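Local coordinates for protein diphthine synthase (Entamoeba histolytica, PDB 3I4T) that probably methylates the modified histidine of elongation factor 2 from S-adenosylmethionine during diphthamide synthesis, as a member of the tetrapyrrole methylase family, at residues S165-I170 with E220-Q225; G149-V154 with H179-L184; D231-V236 with K253-L258. All coordinates share one frame; numbering follows the deposited sequence.

Contact 1: residues S165-I170 with E220-Q225; sequences SYYPKI and EVEKEQ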
loop_
_atom_site.group_PDB
_atom_site.type_symbol
_atom_site.label_atom_id
_atom_site.label_comp_id
_atom_site.label_asym_id
_atom_site.label_seq_id
_atom_site.Cartn_x
_atom_site.Cartn_y
_atom_site.Cartn_z
ATOM N N SER A 165 -4.897 4.607 -23.171
ATOM C CA SER A 165 -5.776 5.227 -22.172
ATOM C C SER A 165 -5.053 5.806 -20.969
ATOM O O SER A 165 -5.515 6.770 -20.375
ATOM C CB SER A 165 -6.778 4.201 -21.660
ATOM O OG SER A 165 -7.985 4.317 -22.381
ATOM N N TYR A 166 -3.938 5.196 -20.589
ATOM C CA TYR A 166 -3.149 5.667 -19.468
ATOM C C TYR A 166 -2.613 7.083 -19.701
ATOM O O TYR A 166 -2.359 7.813 -18.737
ATOM C CB TYR A 166 -1.967 4.725 -19.238
ATOM C CG TYR A 166 -1.111 4.487 -20.468
ATOM C CD1 TYR A 166 -0.121 5.391 -20.844
ATOM C CD2 TYR A 166 -1.285 3.346 -21.244
ATOM C CE1 TYR A 166 0.664 5.165 -21.968
ATOM C CE2 TYR A 166 -0.505 3.110 -22.358
ATOM C CZ TYR A 166 0.470 4.019 -22.714
ATOM O OH TYR A 166 1.242 3.778 -23.827
ATOM N N TYR A 167 -2.450 7.458 -20.971
ATOM C CA TYR A 167 -1.736 8.673 -21.353
ATOM C C TYR A 167 -2.390 9.939 -20.796
ATOM O O TYR A 167 -1.708 10.704 -20.107
ATOM C CB TYR A 167 -1.511 8.740 -22.879
ATOM C CG TYR A 167 -0.765 9.965 -23.393
ATOM C CD1 TYR A 167 0.629 10.058 -23.304
ATOM C CD2 TYR A 167 -1.448 11.015 -23.992
ATOM C CE1 TYR A 167 1.315 11.175 -23.786
ATOM C CE2 TYR A 167 -0.776 12.128 -24.475
ATOM C CZ TYR A 167 0.608 12.201 -24.369
ATOM O OH TYR A 167 1.269 13.311 -24.861
ATOM N N PRO A 168 -3.703 10.154 -21.069
ATOM C CA PRO A 168 -4.374 11.325 -20.503
ATOM C C PRO A 168 -4.355 11.339 -18.980
ATOM O O PRO A 168 -4.267 12.411 -18.400
ATOM C CB PRO A 168 -5.824 11.197 -21.014
ATOM C CG PRO A 168 -5.978 9.762 -21.344
ATOM C CD PRO A 168 -4.638 9.350 -21.879
ATOM N N LYS A 169 -4.434 10.171 -18.344
ATOM C CA LYS A 169 -4.339 10.082 -16.875
ATOM C C LYS A 169 -2.952 10.469 -16.332
ATOM O O LYS A 169 -2.855 11.027 -15.237
ATOM C CB LYS A 169 -4.709 8.685 -16.380
ATOM C CG LYS A 169 -6.124 8.233 -16.722
ATOM C CD LYS A 169 -6.376 6.802 -16.233
ATOM C CE LYS A 169 -7.731 6.306 -16.729
ATOM N NZ LYS A 169 -8.025 4.907 -16.326
ATOM N N ILE A 170 -1.888 10.167 -17.078
ATOM C CA ILE A 170 -0.546 10.624 -16.694
ATOM C C ILE A 170 -0.464 12.155 -16.800
ATOM O O ILE A 170 0.143 12.812 -15.949
ATOM C CB ILE A 170 0.593 9.955 -17.534
ATOM C CG1 ILE A 170 0.585 8.432 -17.343
ATOM C CG2 ILE A 170 1.959 10.512 -17.139
ATOM C CD1 ILE A 170 1.554 7.691 -18.237
ATOM N N GLU A 220 6.463 6.462 -28.026
ATOM C CA GLU A 220 5.727 6.402 -29.284
ATOM C C GLU A 220 4.353 7.087 -29.193
ATOM O O GLU A 220 3.896 7.723 -30.147
ATOM C CB GLU A 220 5.570 4.946 -29.694
ATOM C CG GLU A 220 5.248 4.737 -31.147
ATOM C CD GLU A 220 4.971 3.282 -31.452
ATOM O OE1 GLU A 220 5.866 2.435 -31.227
ATOM O OE2 GLU A 220 3.851 2.982 -31.918
ATOM N N VAL A 221 3.706 6.940 -28.041
ATOM C CA VAL A 221 2.435 7.588 -27.761
ATOM C C VAL A 221 2.614 9.109 -27.673
ATOM O O VAL A 221 1.797 9.857 -28.192
ATOM C CB VAL A 221 1.802 7.002 -26.483
ATOM C CG1 VAL A 221 0.677 7.871 -25.957
ATOM C CG2 VAL A 221 1.311 5.572 -26.738
ATOM N N GLU A 222 3.689 9.567 -27.033
ATOM C CA GLU A 222 3.935 11.002 -26.949
ATOM C C GLU A 222 4.192 11.574 -28.344
ATOM O O GLU A 222 3.717 12.652 -28.665
ATOM C CB GLU A 222 5.087 11.334 -25.986
ATOM C CG GLU A 222 5.539 12.813 -25.977
ATOM C CD GLU A 222 4.489 13.801 -25.445
ATOM O OE1 GLU A 222 3.849 13.547 -24.401
ATOM O OE2 GLU A 222 4.310 14.862 -26.078
ATOM N N LYS A 223 4.930 10.838 -29.166
ATOM C CA LYS A 223 5.201 11.261 -30.527
ATOM C C LYS A 223 3.896 11.402 -31.318
ATOM O O LYS A 223 3.721 12.367 -32.052
ATOM C CB LYS A 223 6.156 10.274 -31.209
ATOM C CG LYS A 223 6.618 10.708 -32.595
ATOM C CD LYS A 223 7.250 9.565 -33.382
ATOM C CE LYS A 223 7.050 9.798 -34.881
ATOM N NZ LYS A 223 7.892 8.890 -35.736
ATOM N N GLU A 224 2.985 10.447 -31.141
ATOM C CA GLU A 224 1.712 10.419 -31.871
ATOM C C GLU A 224 0.683 11.400 -31.336
ATOM O O GLU A 224 -0.157 11.878 -32.091
ATOM C CB GLU A 224 1.113 9.003 -31.891
ATOM C CG GLU A 224 1.814 8.053 -32.884
ATOM C CD GLU A 224 1.432 6.572 -32.718
ATOM O OE1 GLU A 224 0.401 6.271 -32.060
ATOM O OE2 GLU A 224 2.174 5.706 -33.254
ATOM N N GLN A 225 0.743 11.695 -30.041
ATOM C CA GLN A 225 -0.278 12.526 -29.415
ATOM C C GLN A 225 0.228 13.928 -29.047
ATOM O O GLN A 225 -0.573 14.857 -28.942
ATOM C CB GLN A 225 -0.877 11.804 -28.207
ATOM C CG GLN A 225 -2.372 11.569 -28.320
ATOM C CD GLN A 225 -2.720 10.094 -28.262
ATOM O OE1 GLN A 225 -2.532 9.359 -29.235
ATOM N NE2 GLN A 225 -3.236 9.649 -27.122
#

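Contact 2: residues G149-V154 with H179-L184; sequences GQTVSV and HTLVLL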
loop_
_atom_site.group_PDB
_atom_site.type_symbol
_atom_site.label_atom_id
_atom_site.label_comp_id
_atom_site.label_asym_id
_atom_site.label_seq_id
_atom_site.Cartn_x
_atom_site.Cartn_y
_atom_site.Cartn_z
ATOM N N GLY A 149 -0.528 10.234 -7.576
ATOM C CA GLY A 149 -1.859 10.421 -8.158
ATOM C C GLY A 149 -2.404 9.051 -8.500
ATOM O O GLY A 149 -2.011 8.061 -7.859
ATOM N N GLN A 150 -3.282 8.964 -9.511
ATOM C CA GLN A 150 -3.853 7.664 -9.867
ATOM C C GLN A 150 -2.864 6.734 -10.583
ATOM O O GLN A 150 -1.981 7.183 -11.330
ATOM C CB GLN A 150 -5.190 7.791 -10.593
ATOM C CG GLN A 150 -5.170 8.029 -12.093
ATOM C CD GLN A 150 -6.580 8.287 -12.645
ATOM O OE1 GLN A 150 -7.473 7.430 -12.549
ATOM N NE2 GLN A 150 -6.783 9.470 -13.220
ATOM N N THR A 151 -3.015 5.437 -10.312
ATOM C CA THR A 151 -2.153 4.392 -10.846
ATOM C C THR A 151 -2.610 4.031 -12.255
ATOM O O THR A 151 -3.825 3.992 -12.535
ATOM C CB THR A 151 -2.175 3.168 -9.907
ATOM O OG1 THR A 151 -1.895 3.600 -8.565
ATOM C CG2 THR A 151 -1.173 2.095 -10.327
ATOM N N VAL A 152 -1.642 3.795 -13.150
ATOM C CA VAL A 152 -1.958 3.487 -14.554
ATOM C C VAL A 152 -1.321 2.164 -15.006
ATOM O O VAL A 152 -0.322 1.716 -14.427
ATOM C CB VAL A 152 -1.572 4.631 -15.527
ATOM C CG1 VAL A 152 -2.255 5.916 -15.141
ATOM C CG2 VAL A 152 -0.064 4.816 -15.589
ATOM N N SER A 153 -1.912 1.557 -16.035
ATOM C CA SER A 153 -1.453 0.265 -16.568
ATOM C C SER A 153 -1.111 0.359 -18.044
ATOM O O SER A 153 -1.909 0.858 -18.849
ATOM C CB SER A 153 -2.506 -0.839 -16.356
ATOM O OG SER A 153 -2.586 -1.208 -14.983
ATOM N N VAL A 154 0.079 -0.123 -18.390
ATOM C CA VAL A 154 0.489 -0.221 -19.786
ATOM C C VAL A 154 0.286 -1.664 -20.259
ATOM O O VAL A 154 0.693 -2.604 -19.581
ATOM C CB VAL A 154 1.939 0.273 -19.998
ATOM C CG1 VAL A 154 2.353 0.125 -21.453
ATOM C CG2 VAL A 154 2.056 1.735 -19.587
ATOM N N HIS A 179 2.897 12.341 -8.575
ATOM C CA HIS A 179 3.718 11.276 -9.165
ATOM C C HIS A 179 2.821 10.200 -9.758
ATOM O O HIS A 179 1.660 10.085 -9.375
ATOM C CB HIS A 179 4.659 10.628 -8.130
ATOM C CG HIS A 179 5.491 11.605 -7.348
ATOM N ND1 HIS A 179 6.125 12.684 -7.928
ATOM C CD2 HIS A 179 5.815 11.643 -6.032
ATOM C CE1 HIS A 179 6.779 13.361 -6.998
ATOM N NE2 HIS A 179 6.612 12.747 -5.840
ATOM N N THR A 180 3.369 9.401 -10.678
ATOM C CA THR A 180 2.640 8.275 -11.249
ATOM C C THR A 180 3.373 6.940 -11.077
ATOM O O THR A 180 4.585 6.835 -11.314
ATOM C CB THR A 180 2.297 8.495 -12.765
ATOM O OG1 THR A 180 1.662 9.767 -12.954
ATOM C CG2 THR A 180 1.372 7.407 -13.279
ATOM N N LEU A 181 2.612 5.926 -10.661
ATOM C CA LEU A 181 3.056 4.543 -10.700
ATOM C C LEU A 181 2.500 3.898 -11.945
ATOM O O LEU A 181 1.288 3.892 -12.157
ATOM C CB LEU A 181 2.570 3.773 -9.469
ATOM C CG LEU A 181 2.742 2.251 -9.469
ATOM C CD1 LEU A 181 4.235 1.843 -9.444
ATOM C CD2 LEU A 181 1.994 1.674 -8.280
ATOM N N VAL A 182 3.399 3.363 -12.764
ATOM C CA VAL A 182 3.037 2.710 -14.008
ATOM C C VAL A 182 3.198 1.193 -13.853
ATOM O O VAL A 182 4.312 0.680 -13.762
ATOM C CB VAL A 182 3.911 3.217 -15.170
ATOM C CG1 VAL A 182 3.440 2.622 -16.496
ATOM C CG2 VAL A 182 3.906 4.742 -15.222
ATOM N N LEU A 183 2.080 0.486 -13.791
ATOM C CA LEU A 183 2.104 -0.972 -13.703
ATOM C C LEU A 183 2.156 -1.556 -15.108
ATOM O O LEU A 183 1.572 -1.004 -16.029
ATOM C CB LEU A 183 0.900 -1.492 -12.911
ATOM C CG LEU A 183 0.841 -1.070 -11.434
ATOM C CD1 LEU A 183 -0.414 -1.614 -10.785
ATOM C CD2 LEU A 183 2.080 -1.534 -10.655
ATOM N N LEU A 184 2.891 -2.649 -15.270
ATOM C CA LEU A 184 3.164 -3.217 -16.601
ATOM C C LEU A 184 2.397 -4.528 -16.796
ATOM O O LEU A 184 1.974 -5.157 -15.829
ATOM C CB LEU A 184 4.675 -3.422 -16.820
ATOM C CG LEU A 184 5.632 -2.265 -16.497
ATOM C CD1 LEU A 184 7.074 -2.586 -16.927
ATOM C CD2 LEU A 184 5.178 -0.962 -17.117
HETATM O O HOH W 1 0.204 6.667 -9.230
#

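Contact 3: residues D231-V236 with K253-L258; sequences DEDTMV and KMKDLL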
loop_
_atom_site.group_PDB
_atom_site.type_symbol
_atom_site.label_atom_id
_atom_site.label_comp_id
_atom_site.label_asym_id
_atom_site.label_seq_id
_atom_site.Cartn_x
_atom_site.Cartn_y
_atom_site.Cartn_z
ATOM N N ASP A 231 9.040 13.535 -22.056
ATOM C CA ASP A 231 9.842 13.249 -23.249
ATOM C C ASP A 231 11.106 12.421 -22.977
ATOM O O ASP A 231 11.450 12.167 -21.835
ATOM C CB ASP A 231 10.140 14.533 -24.066
ATOM C CG ASP A 231 11.096 15.513 -23.361
ATOM O OD1 ASP A 231 11.543 15.294 -22.207
ATOM O OD2 ASP A 231 11.404 16.544 -24.001
ATOM N N GLU A 232 11.762 11.998 -24.052
ATOM C CA GLU A 232 13.090 11.361 -24.057
ATOM C C GLU A 232 13.975 11.675 -22.837
ATOM O O GLU A 232 14.618 10.778 -22.266
ATOM C CB GLU A 232 13.809 11.823 -25.338
ATOM C CG GLU A 232 14.818 10.861 -25.908
ATOM C CD GLU A 232 15.356 11.299 -27.264
ATOM O OE1 GLU A 232 15.986 12.377 -27.363
ATOM O OE2 GLU A 232 15.155 10.550 -28.242
ATOM N N ASP A 233 14.010 12.951 -22.459
ATOM C CA ASP A 233 14.906 13.446 -21.414
ATOM C C ASP A 233 14.266 13.518 -20.024
ATOM O O ASP A 233 14.918 13.950 -19.073
ATOM C CB ASP A 233 15.455 14.828 -21.797
ATOM C CG ASP A 233 16.332 14.791 -23.044
ATOM O OD1 ASP A 233 17.418 14.174 -22.994
ATOM O OD2 ASP A 233 15.944 15.391 -24.072
ATOM N N THR A 234 13.004 13.097 -19.907
ATOM C CA THR A 234 12.296 13.104 -18.619
ATOM C C THR A 234 12.933 12.077 -17.685
ATOM O O THR A 234 13.117 10.930 -18.079
ATOM C CB THR A 234 10.770 12.815 -18.795
ATOM O OG1 THR A 234 10.164 13.865 -19.566
ATOM C CG2 THR A 234 10.056 12.711 -17.446
ATOM N N MET A 235 13.280 12.502 -16.470
ATOM C CA MET A 235 13.905 11.637 -15.463
ATOM C C MET A 235 12.848 10.774 -14.793
ATOM O O MET A 235 11.898 11.286 -14.189
ATOM C CB MET A 235 14.651 12.459 -14.396
ATOM C CG MET A 235 15.832 13.298 -14.902
ATOM S SD MET A 235 17.303 12.328 -15.343
ATOM C CE MET A 235 18.018 12.017 -13.728
ATOM N N VAL A 236 13.016 9.463 -14.897
ATOM C CA VAL A 236 12.047 8.518 -14.374
ATOM C C VAL A 236 12.775 7.452 -13.594
ATOM O O VAL A 236 14.007 7.404 -13.582
ATOM C CB VAL A 236 11.220 7.844 -15.493
ATOM C CG1 VAL A 236 10.373 8.883 -16.243
ATOM C CG2 VAL A 236 12.129 7.058 -16.458
ATOM N N LYS A 253 17.128 9.245 -17.411
ATOM C CA LYS A 253 16.353 9.667 -18.569
ATOM C C LYS A 253 15.656 8.487 -19.220
ATOM O O LYS A 253 16.146 7.365 -19.174
ATOM C CB LYS A 253 17.246 10.379 -19.599
ATOM C CG LYS A 253 18.023 11.562 -19.054
ATOM C CD LYS A 253 18.403 12.562 -20.143
ATOM C CE LYS A 253 19.570 13.467 -19.709
ATOM N NZ LYS A 253 20.894 12.906 -20.166
ATOM N N MET A 254 14.515 8.757 -19.842
ATOM C CA MET A 254 13.781 7.747 -20.595
ATOM C C MET A 254 14.625 7.107 -21.677
ATOM O O MET A 254 14.572 5.890 -21.839
ATOM C CB MET A 254 12.487 8.322 -21.169
ATOM C CG MET A 254 11.521 8.753 -20.067
ATOM S SD MET A 254 9.771 8.841 -20.521
ATOM C CE MET A 254 9.357 7.101 -20.570
ATOM N N LYS A 255 15.420 7.911 -22.389
ATOM C CA LYS A 255 16.289 7.386 -23.454
ATOM C C LYS A 255 17.410 6.513 -22.917
ATOM O O LYS A 255 17.898 5.631 -23.622
ATOM C CB LYS A 255 16.883 8.503 -24.315
ATOM C CG LYS A 255 17.786 9.487 -23.573
ATOM C CD LYS A 255 18.277 10.591 -24.493
ATOM C CE LYS A 255 19.328 11.445 -23.806
ATOM N NZ LYS A 255 19.833 12.548 -24.688
ATOM N N ASP A 256 17.817 6.755 -21.674
ATOM C CA ASP A 256 18.879 5.971 -21.057
ATOM C C ASP A 256 18.342 4.682 -20.465
ATOM O O ASP A 256 18.995 3.635 -20.533
ATOM C CB ASP A 256 19.602 6.792 -19.998
ATOM C CG ASP A 256 20.465 7.874 -20.598
ATOM O OD1 ASP A 256 21.113 7.625 -21.636
ATOM O OD2 ASP A 256 20.509 8.984 -20.037
ATOM N N LEU A 257 17.147 4.754 -19.892
ATOM C CA LEU A 257 16.527 3.586 -19.276
ATOM C C LEU A 257 15.926 2.635 -20.306
ATOM O O LEU A 257 15.885 1.429 -20.091
ATOM C CB LEU A 257 15.527 3.999 -18.181
ATOM C CG LEU A 257 16.087 4.034 -16.749
ATOM C CD1 LEU A 257 17.259 4.966 -16.594
ATOM C CD2 LEU A 257 15.016 4.387 -15.745
ATOM N N LEU A 258 15.497 3.186 -21.439
ATOM C CA LEU A 258 15.087 2.394 -22.614
ATOM C C LEU A 258 16.014 1.202 -22.977
ATOM O O LEU A 258 15.538 0.165 -23.448
ATOM C CB LEU A 258 14.927 3.320 -23.821
ATOM C CG LEU A 258 14.538 2.783 -25.204
ATOM C CD1 LEU A 258 13.196 2.042 -25.202
ATOM C CD2 LEU A 258 14.524 3.928 -26.226
#

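Contact 1: residues S165-I170 with E220-Q225
Tyr167 reaches across from helix 166-175 and sets its hydroxyl on the carboxylate of Glu222, in helix 211-225. The bond from Tyr167 OH to Glu222 OE1 is short, 2.6 Å, with the phenol as donor. The carboxylate oxygen lies at the edge of the ring and in its plane, whereas the hydroxyl meets that oxygen from above the carboxylate, 56° out of its plane. Below this polar end the ring is flanked by aliphatic carbon. Val221 CG1 packs near the CG and CD1 atoms, 3.4 Å from Tyr167 CD1, and Gln225 CB approaches the CE2 side of the ring obliquely, 3.7 Å from Tyr167 CE2. With CG anti to its own backbone nitrogen (chi1 -180°), the Tyr167 ring is carried straight out toward the second helix. Tyr166 contributes less: its OH lies 3.4 Å from Val221 CG2, the other branch of the same valine, and is hydrogen-bonded to Gln217 one turn earlier in helix 211-225.

The two short helical segments cross at -82° with their axes 11.5 Å apart, a gap that the tyrosines bridge. Glu222 bends at chi2 and is held by more than the phenol, since the backbone nitrogens of Gly228 and Val229 also bond to its carboxylate oxygens. The backbone nitrogen of Leu227 in turn bonds to Tyr167 OH. Phenol and carboxylate thus form a partly shielded polar cluster with the amides that follow helix 211-225; its bonds tie residues 227-229 to Glu222 and Tyr167, and the donors would probably stabilise the negative charge of Glu222.

Contact 2: residues G149-V154 with H179-L184
Val152 sits at the middle of a parallel ladder with the segment 179-184 and bonds there through both its N and its O. Val152 N donates to Leu181 O at 3.1 Å, and Val152 O accepts from Leu183 N at 2.8 Å. Leu183 O then takes Val154 N at 2.9 Å, so that Leu183 too is bonded at both atoms; the same oxygen has a weaker CA-H...O contact from Ser153. These bonds are nearly straight, with N-H...O angles of 161 to 177°.

Ahead of the regular strand the pairing changes. Gly149 N donates to His179 O at 2.8 Å, but Gly149 O and Leu181 N are joined through a water. It donates to Gly149 O and accepts from Leu181 N, the latter at 2.9 Å, taking the place of a direct bond. Asn173 of the intervening helix donates to both Gln150 O and Thr180 OG1, while the ring nitrogens of His179 are taken by Ala273 N and Glu280. Backbone bonds join Thr180 and Val182 to Ile271 and Leu269, and Thr151 to the second subunit.

Side chains pack on both faces. Val154 CG2 lies 3.5 Å from Val182 CG1, beside Val152, under helices 166-175 and 211-225. On the face of Leu181 and Leu183, Thr151 CG2, set anti to its backbone nitrogen, touches both leucines, 3.8 Å from Leu183 CD1; Tyr146 of the second subunit packs on Thr151 and Leu183. This strand pair of a beta-alpha-beta crossover, with one bridging water where it splays, bonds to strand 267-271 on one side and to the second subunit at Thr151.

Contact 3: residues D231-V236 with K253-L258
A type I beta turn, Asp231 to Thr234, leads into strand 235-240 and packs against the start of the short helix 254-257. Glu232 O accepts a bond from Lys255 N at 3.0 Å, in the carbonyl plane and on a lone pair. Thr234 O takes a weaker, more bent bond from Met254 N, 3.1 Å and 133° at the hydrogen. Two amides of the first helical turn thus find their acceptors in the turn.

Strands 235-240 and 248-253 form an antiparallel hairpin, and Met235 faces Lys253 in its last, non-hydrogen-bonded pair; Lys253 is also the N-cap of the helix. The bent Met235 side chain crosses Lys253 obliquely, its SD 3.9 Å from Lys253 CG. Next to it Asp233 OD1 lies against the aliphatic Lys253 CD and makes a weak salt bridge to Lys255 NZ, at 3.4 Å. Lys255 leaves its backbone with CG between N and the carbonyl carbon (chi1 62°) and then runs extended, which carries its chain at a slant across Glu232, where Lys255 CB meets Glu232 CG at 3.5 Å, before NZ arrives at Asp233.

Within the turn, Thr234 OG1 accepts from Asp231 N at 2.8 Å. On the buried side Val236 touches both Met254 and Leu257: Val236 CG1 meets Met254 CG, and Val236 CG2 lies 4.0 Å from Leu257 CD2. Ile215 of helix 211-225 packs on both of these helical residues.

Overall arrangement
From the N terminus, the chain first runs through the parallel five-stranded sheet, and all three contacts come after it. Contact 2 opens at 149-154; helix 166-175 follows, and strand 180-187 closes the crossover. Contact 1 starts on that helix, inside the loop of contact 2, and ends on helix 211-225, beyond it, so the two cross. They also touch, as Tyr166 packs on Val152 and Ser153. Contact 3 follows in series, closing the hairpin of strands 235-240 and 248-253, and its nearest atoms lie about 5 Å from contact 1. Helix 211-225 supplies one side of contact 1 and packs on contacts 2 and 3, which share the mixed sheet.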